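Side-chain contacts in Amy13K (Eubacterium rectale DSM 17629, PDB 6B3P), which binds starch-derived oligosaccharides such as maltoheptaose through two family 26 carbohydrate-binding modules of a surface-anchored gut alpha-amylase: residues L189-T194 with T198-T203; T128-G133 with G139-N144; V73-K78 with G89-T94. One frame throughout, in Å; residues are numbered along the deposited sequence.

Interaction 1. Residues L189-T194 with T198-T203; sequences LWVTGT and TTVYKT
T192 OG1 is held by two waters that tie it to residues across the strand pair. Water 1, 2.8 Å from T192 OG1, continues to Y201 OH, while water 2 links T192 OG1 to T199 OG1. With chi1 at 61°, the T192 hydroxyl sits between its backbone N and carbonyl carbon, beside the Y201 ring, whose CE2 lies 3.7 Å from T192 OG1. The two side chains cross at about a right angle, and the hydroxyl meets the ring at its edge.

Beneath this polar layer, four backbone bonds set the antiparallel register. The shortest, Y201 N to W190 O at 2.7 Å, is almost straight, with 178° at the hydrogen. W190 and T192 form hydrogen-bonded pairs with Y201 and T199, whereas V191 and V200 form the non-hydrogen-bonded pair between them. The W190 indole turns its edge to the carbonyls of Y201 and K202, CZ3 lying 3.6 Å from K202 O; W208 meets the same indole edge-to-face.

V191 and V200 point to the other face, where both touch I178. Near the turn, T198 OG1 makes a weak bond to T194 O (2.8 Å) and also takes part in a hydrogen bond with D176 N. The register and short connection define a beta hairpin, with strand 199-201 as the outermost strand of a four-stranded sheet in a beta-sandwich module.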
loop_
_atom_site.group_PDB
_atom_site.type_symbol
_atom_site.label_atom_id
_atom_site.label_comp_id
_atom_site.label_asym_id
_atom_site.label_seq_id
_atom_site.Cartn_x
_atom_site.Cartn_y
_atom_site.Cartn_z
ATOM N N LEU A 189 4.501 -0.056 3.051
ATOM C CA LEU A 189 5.722 -0.831 3.267
ATOM C C LEU A 189 6.097 -0.897 4.746
ATOM O O LEU A 189 5.724 -0.026 5.530
ATOM C CB LEU A 189 6.882 -0.224 2.476
ATOM C CG LEU A 189 6.710 -0.148 0.959
ATOM C CD1 LEU A 189 7.792 0.732 0.356
ATOM C CD2 LEU A 189 6.747 -1.537 0.345
ATOM N N TRP A 190 6.833 -1.944 5.112
ATOM C CA TRP A 190 7.362 -2.109 6.463
ATOM C C TRP A 190 8.873 -2.300 6.394
ATOM O O TRP A 190 9.365 -3.098 5.595
ATOM C CB TRP A 190 6.710 -3.302 7.161
ATOM C CG TRP A 190 5.254 -3.123 7.441
ATOM C CD1 TRP A 190 4.690 -2.703 8.610
ATOM C CD2 TRP A 190 4.169 -3.362 6.536
ATOM N NE1 TRP A 190 3.322 -2.664 8.490
ATOM C CE2 TRP A 190 2.977 -3.066 7.226
ATOM C CE3 TRP A 190 4.091 -3.798 5.210
ATOM C CZ2 TRP A 190 1.721 -3.188 6.634
ATOM C CZ3 TRP A 190 2.842 -3.922 4.624
ATOM C CH2 TRP A 190 1.676 -3.618 5.336
ATOM N N VAL A 191 9.606 -1.574 7.234
ATOM C CA VAL A 191 11.066 -1.627 7.218
ATOM C C VAL A 191 11.632 -1.952 8.599
ATOM O O VAL A 191 11.169 -1.430 9.612
ATOM C CB VAL A 191 11.671 -0.296 6.724
ATOM C CG1 VAL A 191 13.187 -0.414 6.574
ATOM C CG2 VAL A 191 11.037 0.117 5.401
ATOM N N THR A 192 12.632 -2.829 8.619
ATOM C CA THR A 192 13.347 -3.173 9.844
ATOM C C THR A 192 14.852 -3.166 9.614
ATOM O O THR A 192 15.318 -3.347 8.489
ATOM C CB THR A 192 12.941 -4.563 10.370
ATOM O OG1 THR A 192 13.268 -5.559 9.393
ATOM C CG2 THR A 192 11.451 -4.614 10.668
ATOM N N GLY A 193 15.606 -2.960 10.689
ATOM C CA GLY A 193 17.051 -3.076 10.643
ATOM C C GLY A 193 17.759 -1.748 10.481
ATOM O O GLY A 193 17.138 -0.687 10.523
ATOM N N THR A 194 19.073 -1.822 10.302
ATOM C CA THR A 194 19.906 -0.648 10.084
ATOM C C THR A 194 20.888 -0.964 8.960
ATOM O O THR A 194 20.729 -1.971 8.269
ATOM C CB THR A 194 20.656 -0.237 11.368
ATOM O OG1 THR A 194 21.371 -1.363 11.892
ATOM C CG2 THR A 194 19.672 0.269 12.415
ATOM N N THR A 198 19.179 -3.939 6.587
ATOM C CA THR A 198 17.871 -3.352 6.310
ATOM C C THR A 198 17.014 -4.288 5.459
ATOM O O THR A 198 17.446 -4.744 4.399
ATOM C CB THR A 198 18.008 -1.993 5.592
ATOM O OG1 THR A 198 18.794 -1.104 6.394
ATOM C CG2 THR A 198 16.639 -1.363 5.342
ATOM N N THR A 199 15.803 -4.562 5.936
ATOM C CA THR A 199 14.855 -5.422 5.230
ATOM C C THR A 199 13.543 -4.682 4.972
ATOM O O THR A 199 12.986 -4.063 5.878
ATOM C CB THR A 199 14.560 -6.708 6.024
ATOM O OG1 THR A 199 15.787 -7.289 6.481
ATOM C CG2 THR A 199 13.817 -7.713 5.157
ATOM N N VAL A 200 13.059 -4.758 3.734
ATOM C CA VAL A 200 11.813 -4.104 3.338
ATOM C C VAL A 200 10.731 -5.138 3.028
ATOM O O VAL A 200 10.911 -5.992 2.159
ATOM C CB VAL A 200 12.014 -3.201 2.101
ATOM C CG1 VAL A 200 10.715 -2.484 1.743
ATOM C CG2 VAL A 200 13.125 -2.191 2.351
ATOM N N TYR A 201 9.611 -5.046 3.743
ATOM C CA TYR A 201 8.486 -5.955 3.550
ATOM C C TYR A 201 7.325 -5.275 2.825
ATOM O O TYR A 201 6.979 -4.130 3.121
ATOM C CB TYR A 201 8.003 -6.495 4.897
ATOM C CG TYR A 201 9.050 -7.260 5.665
ATOM C CD1 TYR A 201 9.337 -8.581 5.349
ATOM C CD2 TYR A 201 9.745 -6.669 6.711
ATOM C CE1 TYR A 201 10.293 -9.290 6.047
ATOM C CE2 TYR A 201 10.703 -7.370 7.419
ATOM C CZ TYR A 201 10.973 -8.681 7.083
ATOM O OH TYR A 201 11.925 -9.384 7.782
ATOM N N LYS A 202 6.723 -5.997 1.884
ATOM C CA LYS A 202 5.570 -5.506 1.137
ATOM C C LYS A 202 4.260 -5.994 1.749
ATOM O O LYS A 202 3.188 -5.487 1.422
ATOM C CB LYS A 202 5.677 -5.935 -0.326
ATOM C CG LYS A 202 6.684 -5.106 -1.114
ATOM C CD LYS A 202 7.103 -5.764 -2.419
ATOM C CE LYS A 202 6.002 -5.701 -3.457
ATOM N NZ LYS A 202 6.542 -5.874 -4.834
ATOM N N THR A 203 4.358 -6.983 2.633
ATOM C CA THR A 203 3.246 -7.369 3.498
ATOM C C THR A 203 3.750 -7.333 4.936
ATOM O O THR A 203 4.934 -7.549 5.181
ATOM C CB THR A 203 2.693 -8.771 3.162
ATOM O OG1 THR A 203 3.747 -9.738 3.235
ATOM C CG2 THR A 203 2.084 -8.791 1.765
HETATM O O HOH W 1 12.849 -8.300 9.959
HETATM O O HOH W 2 16.095 -6.224 9.133
#

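Interaction 2. Residues T128-G133 with G139-N144; sequences TGAGVG and GQISAN. With FMT (formic acid), chain T.
A130 fits against G139 and I141 from the first corner of a type I beta turn, G129 to V132, closed by a rather long backbone bond from V132 N to G129 O. G139 and I141 belong to the outermost strand of the antiparallel sheet that also contains strand 116-121. The turn lies over one face of this edge strand, on the side to which a G139 side chain would project, in the beta-sandwich of the second starch-binding module.

Two surfaces of A130 do the work. Its carbonyl oxygen faces the bare CA of G139, with A130 O to G139 CA at 3.5 Å and 160° at the hydrogen, evidence for a well-aligned CA-H...O contact. The absence of a side chain on G139 allows this closeness, and the CA atoms of G131 and G139 come within 4.2 Å of each other. The methyl of A130 points toward the strand and meets one branch of I141, A130 CB to I141 CG2 at 3.7 Å. At chi1 59°, I141 has CG1 between its backbone N and carbonyl carbon, leaving CG2 anti to the carbonyl carbon, and this methyl is the branch that reaches A130.

Within the sheet, G139 and I141 pair through their backbones with N118 and I116. The short loop between the segments carries W136, part of the glycan pocket. V153 of strand 150-157 also packs on A130, and a formic acid molecule, probably from the crystallisation liquor, bridges the turn to V154 N; its O2 accepts from A130 N at 2.7 Å, with 144° at the hydrogen.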
loop_
_atom_site.group_PDB
_atom_site.type_symbol
_atom_site.label_atom_id
_atom_site.label_comp_id
_atom_site.label_asym_id
_atom_site.label_seq_id
_atom_site.Cartn_x
_atom_site.Cartn_y
_atom_site.Cartn_z
ATOM N N THR A 128 4.516 15.879 -0.456
ATOM C CA THR A 128 4.388 16.388 0.906
ATOM C C THR A 128 4.605 15.242 1.885
ATOM O O THR A 128 4.302 14.091 1.581
ATOM C CB THR A 128 3.011 17.032 1.163
ATOM O OG1 THR A 128 1.986 16.037 1.061
ATOM C CG2 THR A 128 2.740 18.143 0.161
ATOM N N GLY A 129 5.129 15.570 3.060
ATOM C CA GLY A 129 5.463 14.574 4.062
ATOM C C GLY A 129 6.627 15.047 4.912
ATOM O O GLY A 129 7.234 16.078 4.621
ATOM N N ALA A 130 6.937 14.283 5.957
ATOM C CA ALA A 130 7.912 14.678 6.970
ATOM C C ALA A 130 9.213 15.238 6.398
ATOM O O ALA A 130 9.664 16.310 6.800
ATOM C CB ALA A 130 8.223 13.491 7.867
ATOM N N GLY A 131 9.803 14.516 5.451
ATOM C CA GLY A 131 11.148 14.813 4.994
ATOM C C GLY A 131 11.291 15.676 3.755
ATOM O O GLY A 131 12.419 15.939 3.335
ATOM N N VAL A 132 10.187 16.122 3.161
ATOM C CA VAL A 132 10.298 16.882 1.917
ATOM C C VAL A 132 10.921 18.250 2.204
ATOM O O VAL A 132 10.602 18.891 3.207
ATOM C CB VAL A 132 8.922 17.043 1.176
ATOM C CG1 VAL A 132 8.215 15.686 1.053
ATOM C CG2 VAL A 132 7.999 18.105 1.817
ATOM N N GLY A 133 11.841 18.671 1.340
ATOM C CA GLY A 133 12.501 19.957 1.482
ATOM C C GLY A 133 13.369 20.070 2.725
ATOM O O GLY A 133 13.603 21.175 3.218
ATOM N N GLY A 139 13.146 14.861 8.170
ATOM C CA GLY A 139 12.072 15.282 9.052
ATOM C C GLY A 139 11.814 14.279 10.159
ATOM O O GLY A 139 11.897 13.072 9.942
ATOM N N GLN A 140 11.497 14.781 11.349
ATOM C CA GLN A 140 11.200 13.912 12.482
ATOM C C GLN A 140 9.805 13.318 12.331
ATOM O O GLN A 140 8.878 14.003 11.898
ATOM C CB GLN A 140 11.312 14.677 13.802
ATOM C CG GLN A 140 11.056 13.813 15.027
ATOM C CD GLN A 140 11.292 14.549 16.329
ATOM O OE1 GLN A 140 11.563 15.749 16.340
ATOM N NE2 GLN A 140 11.190 13.828 17.439
ATOM N N ILE A 141 9.668 12.045 12.691
ATOM C CA ILE A 141 8.407 11.328 12.532
ATOM C C ILE A 141 7.894 10.791 13.865
ATOM O O ILE A 141 8.672 10.518 14.778
ATOM C CB ILE A 141 8.558 10.165 11.533
ATOM C CG1 ILE A 141 9.632 9.177 12.007
ATOM C CG2 ILE A 141 8.895 10.717 10.151
ATOM C CD1 ILE A 141 9.767 7.943 11.131
ATOM N N SER A 142 6.576 10.643 13.965
ATOM C CA SER A 142 5.937 10.217 15.204
ATOM C C SER A 142 5.892 8.698 15.323
ATOM O O SER A 142 6.129 7.980 14.351
ATOM C CB SER A 142 4.519 10.785 15.285
ATOM O OG SER A 142 4.518 12.174 14.999
ATOM N N ALA A 143 5.584 8.218 16.524
ATOM C CA ALA A 143 5.480 6.786 16.778
ATOM C C ALA A 143 4.072 6.283 16.481
ATOM O O ALA A 143 3.095 7.015 16.634
ATOM C CB ALA A 143 5.858 6.473 18.217
ATOM N N ASN A 144 3.981 5.029 16.051
ATOM C CA ASN A 144 2.694 4.386 15.816
ATOM C C ASN A 144 2.045 3.998 17.141
ATOM O O ASN A 144 2.580 3.177 17.887
ATOM C CB ASN A 144 2.870 3.153 14.927
ATOM C CG ASN A 144 1.550 2.543 14.505
ATOM O OD1 ASN A 144 0.877 1.881 15.297
ATOM N ND2 ASN A 144 1.176 2.751 13.246
HETATM C C FMT T . 4.170 12.456 7.679
HETATM O O1 FMT T . 3.788 11.378 8.131
HETATM O O2 FMT T . 5.026 12.522 6.799
#

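Interaction 3. Residues V73-K78 with G89-T94; sequences VTLSTK and GSLSET. With EDO (1,2-ethanediol), chain M.
The backbones of V73-K78 and G89-T94 are not paired: their nearest CA atoms, those of V73 and L91, remain 7.6 Å apart, and only side chains and one carbonyl bridge the distance. L91 contributes the most buried surface. Its CB points toward 73-78, and with CG anti to the backbone N (chi1 -169°) the branched end extends across the gap.

One methyl, CD2, makes the closest approaches. It lies 3.4 Å from T74 O, an apolar group against a carbonyl oxygen. The same L91 CD2 comes within 4.0 Å of L75 CD2, and the two leucine side chains cross at about a right angle. L91 CD1 is 4.2 Å from L75 CD2, which places the L75 methyl near both branches of L91. V73 adds a looser contact, its CG2 being 4.3 Å from L91 CD2. Y85, on strand 82-87, touches both L75 and L91 and so lines the same patch.

Each segment also has a local turn. S92 OG accepts from T94 N at 3.0 Å in an ST turn, while S76 is the centre of an inverse gamma turn closed by a weak bond from T77 N to L75 O. Strand 73-75 pairs with 57-62, and S92 pairs with W86; strands 73-75 and 91-92 are the outermost strands of one sheet, and their contact is consistent with the curled beta-sandwich of a family 26 module. Since the touching atoms are methyls and a carbonyl oxygen, the contact probably rests on van der Waals packing and a modest hydrophobic effect, with no directional bond to set the rotation of L91.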
loop_
_atom_site.group_PDB
_atom_site.type_symbol
_atom_site.label_atom_id
_atom_site.label_comp_id
_atom_site.label_asym_id
_atom_site.label_seq_id
_atom_site.Cartn_x
_atom_site.Cartn_y
_atom_site.Cartn_z
ATOM N N VAL A 73 -15.985 -9.919 -13.789
ATOM C CA VAL A 73 -15.205 -9.164 -14.768
ATOM C C VAL A 73 -13.771 -9.687 -14.821
ATOM O O VAL A 73 -13.239 -10.179 -13.824
ATOM C CB VAL A 73 -15.182 -7.650 -14.462
ATOM C CG1 VAL A 73 -16.594 -7.079 -14.501
ATOM C CG2 VAL A 73 -14.517 -7.365 -13.117
ATOM N N THR A 74 -13.153 -9.571 -15.993
ATOM C CA THR A 74 -11.807 -10.084 -16.219
ATOM C C THR A 74 -10.734 -9.070 -15.834
ATOM O O THR A 74 -10.803 -7.901 -16.215
ATOM C CB THR A 74 -11.601 -10.482 -17.702
ATOM O OG1 THR A 74 -12.513 -11.529 -18.052
ATOM C CG2 THR A 74 -10.171 -10.956 -17.956
ATOM N N LEU A 75 -9.750 -9.533 -15.071
ATOM C CA LEU A 75 -8.544 -8.765 -14.800
ATOM C C LEU A 75 -7.424 -9.293 -15.695
ATOM O O LEU A 75 -6.872 -10.365 -15.444
ATOM C CB LEU A 75 -8.149 -8.865 -13.325
ATOM C CG LEU A 75 -9.240 -8.589 -12.287
ATOM C CD1 LEU A 75 -8.661 -8.738 -10.883
ATOM C CD2 LEU A 75 -9.868 -7.211 -12.480
ATOM N N SER A 76 -7.098 -8.546 -16.744
ATOM C CA SER A 76 -6.105 -8.985 -17.719
ATOM C C SER A 76 -4.695 -8.731 -17.196
ATOM O O SER A 76 -3.995 -7.836 -17.668
ATOM C CB SER A 76 -6.325 -8.276 -19.056
ATOM O OG SER A 76 -7.611 -8.569 -19.579
ATOM N N THR A 77 -4.286 -9.545 -16.227
ATOM C CA THR A 77 -3.051 -9.321 -15.478
ATOM C C THR A 77 -1.827 -10.059 -16.023
ATOM O O THR A 77 -0.711 -9.818 -15.561
ATOM C CB THR A 77 -3.225 -9.747 -14.010
ATOM O OG1 THR A 77 -3.869 -11.025 -13.963
ATOM C CG2 THR A 77 -4.058 -8.734 -13.251
ATOM N N LYS A 78 -2.024 -10.958 -16.981
ATOM C CA LYS A 78 -0.924 -11.804 -17.443
ATOM C C LYS A 78 0.284 -10.988 -17.898
ATOM O O LYS A 78 0.177 -10.130 -18.773
ATOM C CB LYS A 78 -1.375 -12.717 -18.582
ATOM C CG LYS A 78 -0.285 -13.687 -19.025
ATOM C CD LYS A 78 -0.762 -14.647 -20.095
ATOM C CE LYS A 78 0.324 -15.659 -20.431
ATOM N NZ LYS A 78 -0.079 -16.593 -21.515
ATOM N N GLY A 89 -19.301 1.576 -11.344
ATOM C CA GLY A 89 -20.215 1.355 -12.449
ATOM C C GLY A 89 -19.645 0.408 -13.485
ATOM O O GLY A 89 -20.386 -0.212 -14.250
ATOM N N SER A 90 -18.322 0.297 -13.507
ATOM C CA SER A 90 -17.628 -0.553 -14.468
ATOM C C SER A 90 -16.144 -0.595 -14.127
ATOM O O SER A 90 -15.661 0.216 -13.339
ATOM C CB SER A 90 -17.828 -0.040 -15.896
ATOM O OG SER A 90 -17.258 1.247 -16.053
ATOM N N LEU A 91 -15.424 -1.536 -14.726
ATOM C CA LEU A 91 -14.001 -1.693 -14.451
ATOM C C LEU A 91 -13.182 -0.631 -15.177
ATOM O O LEU A 91 -13.334 -0.424 -16.380
ATOM C CB LEU A 91 -13.530 -3.089 -14.860
ATOM C CG LEU A 91 -12.131 -3.508 -14.399
ATOM C CD1 LEU A 91 -12.077 -3.675 -12.886
ATOM C CD2 LEU A 91 -11.729 -4.796 -15.094
ATOM N N SER A 92 -12.316 0.041 -14.423
ATOM C CA SER A 92 -11.440 1.072 -14.967
ATOM C C SER A 92 -10.021 0.909 -14.439
ATOM O O SER A 92 -9.822 0.411 -13.332
ATOM C CB SER A 92 -11.968 2.463 -14.613
ATOM O OG SER A 92 -11.070 3.473 -15.043
ATOM N N GLU A 93 -9.041 1.333 -15.235
ATOM C CA GLU A 93 -7.644 1.392 -14.805
ATOM C C GLU A 93 -7.160 2.838 -14.768
ATOM O O GLU A 93 -5.964 3.107 -14.635
ATOM C CB GLU A 93 -6.758 0.561 -15.734
ATOM C CG GLU A 93 -6.967 -0.929 -15.589
ATOM C CD GLU A 93 -6.177 -1.729 -16.604
ATOM O OE1 GLU A 93 -5.004 -1.386 -16.857
ATOM O OE2 GLU A 93 -6.737 -2.698 -17.153
ATOM N N THR A 94 -8.107 3.766 -14.880
ATOM C CA THR A 94 -7.806 5.191 -14.897
ATOM C C THR A 94 -8.068 5.803 -13.524
ATOM O O THR A 94 -9.192 5.764 -13.019
ATOM C CB THR A 94 -8.647 5.926 -15.962
ATOM O OG1 THR A 94 -8.455 5.301 -17.238
ATOM C CG2 THR A 94 -8.250 7.393 -16.054
HETATM C C1 EDO M . 2.041 -6.802 -21.003
HETATM O O1 EDO M . 2.740 -6.404 -22.191
HETATM C C2 EDO M . 2.455 -8.215 -20.606
HETATM O O2 EDO M . 1.463 -9.148 -21.060
#

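How the interactions relate
From the N terminus the three contacts follow in series, and none nests within or crosses another. Interaction 3 comes first, its intervening ten residues including strand 82-87, and brings together the two outermost strands of the first module's sheet. Interaction 2 closes a shorter loop in the second module, five residues between its segments, setting the turn that follows strand 116-121 against edge strand 139-141. Interaction 1 closes last, the hairpin of strands 188-192 and 199-201, with six residues between the strands, near the C terminus on the other sheet of that module. Interactions 1 and 2 have centres about 17 Å apart, whereas interaction 3 lies across the chain's centre from both, about 30 and 35 Å away between centres.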